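Side-chain contact in segregation and condensation protein A (Bacillus subtilis, PDB 5H66), which probably acts as the kleisin subunit of the bacterial SMC-ScpAB condensin complex, which helps to compact and segregate the chromosome: residues C[11-16]-C[46-51]. Numbering follows the deposited sequence.
Sequences EARMNE and FLAVLE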
loop_
_atom_site.group_PDB
_atom_site.type_symbol
_atom_site.label_atom_id
_atom_site.label_comp_id
_atom_site.label_asym_id
_atom_site.label_seq_id
_atom_site.Cartn_x
_atom_site.Cartn_y
_atom_site.Cartn_z
ATOM N N GLU C 11 23.070 14.777 -11.464
ATOM C CA GLU C 11 23.589 15.324 -12.715
ATOM C C GLU C 11 25.113 15.302 -12.734
ATOM O O GLU C 11 25.722 15.005 -13.768
ATOM C CB GLU C 11 23.069 16.745 -12.928
ATOM C CG GLU C 11 23.058 17.601 -11.672
ATOM C CD GLU C 11 22.194 18.839 -11.821
ATOM O OE1 GLU C 11 22.588 19.756 -12.576
ATOM O OE2 GLU C 11 21.119 18.896 -11.182
ATOM N N ALA C 12 25.743 15.608 -11.597
ATOM C CA ALA C 12 27.197 15.514 -11.514
ATOM C C ALA C 12 27.666 14.087 -11.765
ATOM O O ALA C 12 28.663 13.868 -12.462
ATOM C CB ALA C 12 27.681 16.011 -10.152
ATOM N N ARG C 13 26.957 13.104 -11.209
ATOM C CA ARG C 13 27.262 11.712 -11.519
ATOM C C ARG C 13 27.026 11.423 -12.997
ATOM O O ARG C 13 27.890 10.851 -13.674
ATOM C CB ARG C 13 26.426 10.782 -10.638
ATOM C CG ARG C 13 26.769 9.306 -10.766
ATOM C CD ARG C 13 28.238 9.026 -10.492
ATOM N NE ARG C 13 28.690 9.636 -9.248
ATOM C CZ ARG C 13 28.420 9.155 -8.039
ATOM N NH1 ARG C 13 27.702 8.047 -7.907
ATOM N NH2 ARG C 13 28.871 9.781 -6.959
ATOM N N MET C 14 25.862 11.830 -13.518
ATOM C CA MET C 14 25.545 11.617 -14.930
ATOM C C MET C 14 26.656 12.127 -15.838
ATOM O O MET C 14 26.985 11.490 -16.847
ATOM C CB MET C 14 24.224 12.305 -15.280
ATOM C CG MET C 14 22.980 11.623 -14.739
ATOM S SD MET C 14 21.532 12.679 -14.932
ATOM C CE MET C 14 21.306 12.625 -16.706
ATOM N N ASN C 15 27.234 13.281 -15.497
ATOM C CA ASN C 15 28.399 13.794 -16.212
ATOM C C ASN C 15 29.482 12.732 -16.323
ATOM O O ASN C 15 29.941 12.399 -17.422
ATOM C CB ASN C 15 28.948 15.021 -15.485
ATOM C CG ASN C 15 28.099 16.252 -15.693
ATOM O OD1 ASN C 15 28.347 17.297 -15.087
ATOM N ND2 ASN C 15 27.095 16.144 -16.558
ATOM N N GLU C 16 29.892 12.183 -15.180
ATOM C CA GLU C 16 31.015 11.255 -15.142
ATOM C C GLU C 16 30.748 9.988 -15.952
ATOM O O GLU C 16 31.679 9.438 -16.551
ATOM C CB GLU C 16 31.339 10.915 -13.687
ATOM C CG GLU C 16 31.462 12.150 -12.802
ATOM C CD GLU C 16 31.474 11.826 -11.320
ATOM O OE1 GLU C 16 31.313 10.643 -10.957
ATOM O OE2 GLU C 16 31.644 12.765 -10.512
ATOM N N PHE C 46 23.468 4.213 -9.776
ATOM C CA PHE C 46 22.277 3.529 -10.269
ATOM C C PHE C 46 21.209 4.527 -10.696
ATOM O O PHE C 46 20.627 4.404 -11.779
ATOM C CB PHE C 46 21.744 2.586 -9.188
ATOM C CG PHE C 46 20.683 1.636 -9.671
ATOM C CD1 PHE C 46 21.019 0.516 -10.419
ATOM C CD2 PHE C 46 19.351 1.850 -9.354
ATOM C CE1 PHE C 46 20.040 -0.371 -10.855
ATOM C CE2 PHE C 46 18.370 0.971 -9.785
ATOM C CZ PHE C 46 18.715 -0.143 -10.539
ATOM N N LEU C 47 20.948 5.536 -9.860
ATOM C CA LEU C 47 19.977 6.563 -10.227
ATOM C C LEU C 47 20.438 7.365 -11.438
ATOM O O LEU C 47 19.610 7.788 -12.258
ATOM C CB LEU C 47 19.727 7.495 -9.040
ATOM C CG LEU C 47 19.096 6.837 -7.807
ATOM C CD1 LEU C 47 19.042 7.802 -6.632
ATOM C CD2 LEU C 47 17.699 6.310 -8.146
ATOM N N ALA C 48 21.749 7.595 -11.559
ATOM C CA ALA C 48 22.275 8.306 -12.720
ATOM C C ALA C 48 22.005 7.529 -14.000
ATOM O O ALA C 48 21.552 8.096 -15.001
ATOM C CB ALA C 48 23.773 8.557 -12.547
ATOM N N VAL C 49 22.267 6.219 -13.980
ATOM C CA VAL C 49 22.058 5.395 -15.170
ATOM C C VAL C 49 20.589 5.398 -15.576
ATOM O O VAL C 49 20.261 5.512 -16.763
ATOM C CB VAL C 49 22.582 3.967 -14.931
ATOM C CG1 VAL C 49 22.285 3.091 -16.131
ATOM C CG2 VAL C 49 24.073 3.991 -14.651
ATOM N N LEU C 50 19.681 5.276 -14.601
ATOM C CA LEU C 50 18.255 5.332 -14.918
ATOM C C LEU C 50 17.888 6.662 -15.563
ATOM O O LEU C 50 17.078 6.705 -16.496
ATOM C CB LEU C 50 17.419 5.110 -13.657
ATOM C CG LEU C 50 17.634 3.817 -12.874
ATOM C CD1 LEU C 50 16.944 3.911 -11.516
ATOM C CD2 LEU C 50 17.119 2.625 -13.650
ATOM N N GLU C 51 18.474 7.761 -15.081
ATOM C CA GLU C 51 18.168 9.061 -15.666
ATOM C C GLU C 51 18.752 9.184 -17.069
ATOM O O GLU C 51 18.123 9.766 -17.961
ATOM C CB GLU C 51 18.687 10.181 -14.766
ATOM C CG GLU C 51 18.051 11.538 -15.039
ATOM C CD GLU C 51 16.610 11.602 -14.581
ATOM O OE1 GLU C 51 16.299 11.010 -13.524
ATOM O OE2 GLU C 51 15.791 12.246 -15.271
#
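Met14 and Ala48 sit where the segments 11-16 and 46-51 come nearest, with their CA atoms 5.2 Å apart and the short helical axes passing at 8.7 Å with a crossing angle of -76°. Alanine suits so close an approach: its single methyl points at the other helix and lets the two backbones draw together. Arg13 and Met14 share that methyl. Arg13 lays the aliphatic part of its chain on it, CG of Arg13 lying 3.6 Å from CB of Ala48, while CG of Met14 comes to 3.9 Å from CB of Ala48. With CG anti to the backbone N (chi1 -174°), Arg13 sets this methylene against the Ala48 methyl, and bends at chi2 and chi3 then carry the chain on to its charged end. There NE of Arg13 meets OE1 of Glu16 in a salt bridge of 3.3 Å whose hydrogen bond is weak, the guanidinium group makes a cation-pi contact with Phe34, and NH1 forms weak hydrogen bonds to Thr45 OG1 and His41 O. The contact joins helices 11-23 and 39-54 of a small helix-and-sheet domain, consistent with the C-terminal winged-helix domain of kleisins; Phe46, Leu47 and Leu50 pack against chains of other proteins. Met14 reaches toward the C-terminal part of helix 39-54, crossing the Glu51 chain at an angle, with SD of Met14 3.7 Å from CG of Glu51. A bend at chi3 (71°) keeps CE of Met14 beside Glu51 too, 3.8 Å from CG of Glu51. With Met14 cut back to an alanine, the methylenes of Glu51 are likely to lose their sulfur and methyl cover, and a gap to open beside Ala48. Glu51 fits this border because its CB and CG supply apolar surface, while its carboxylate leads away from residues 11-16.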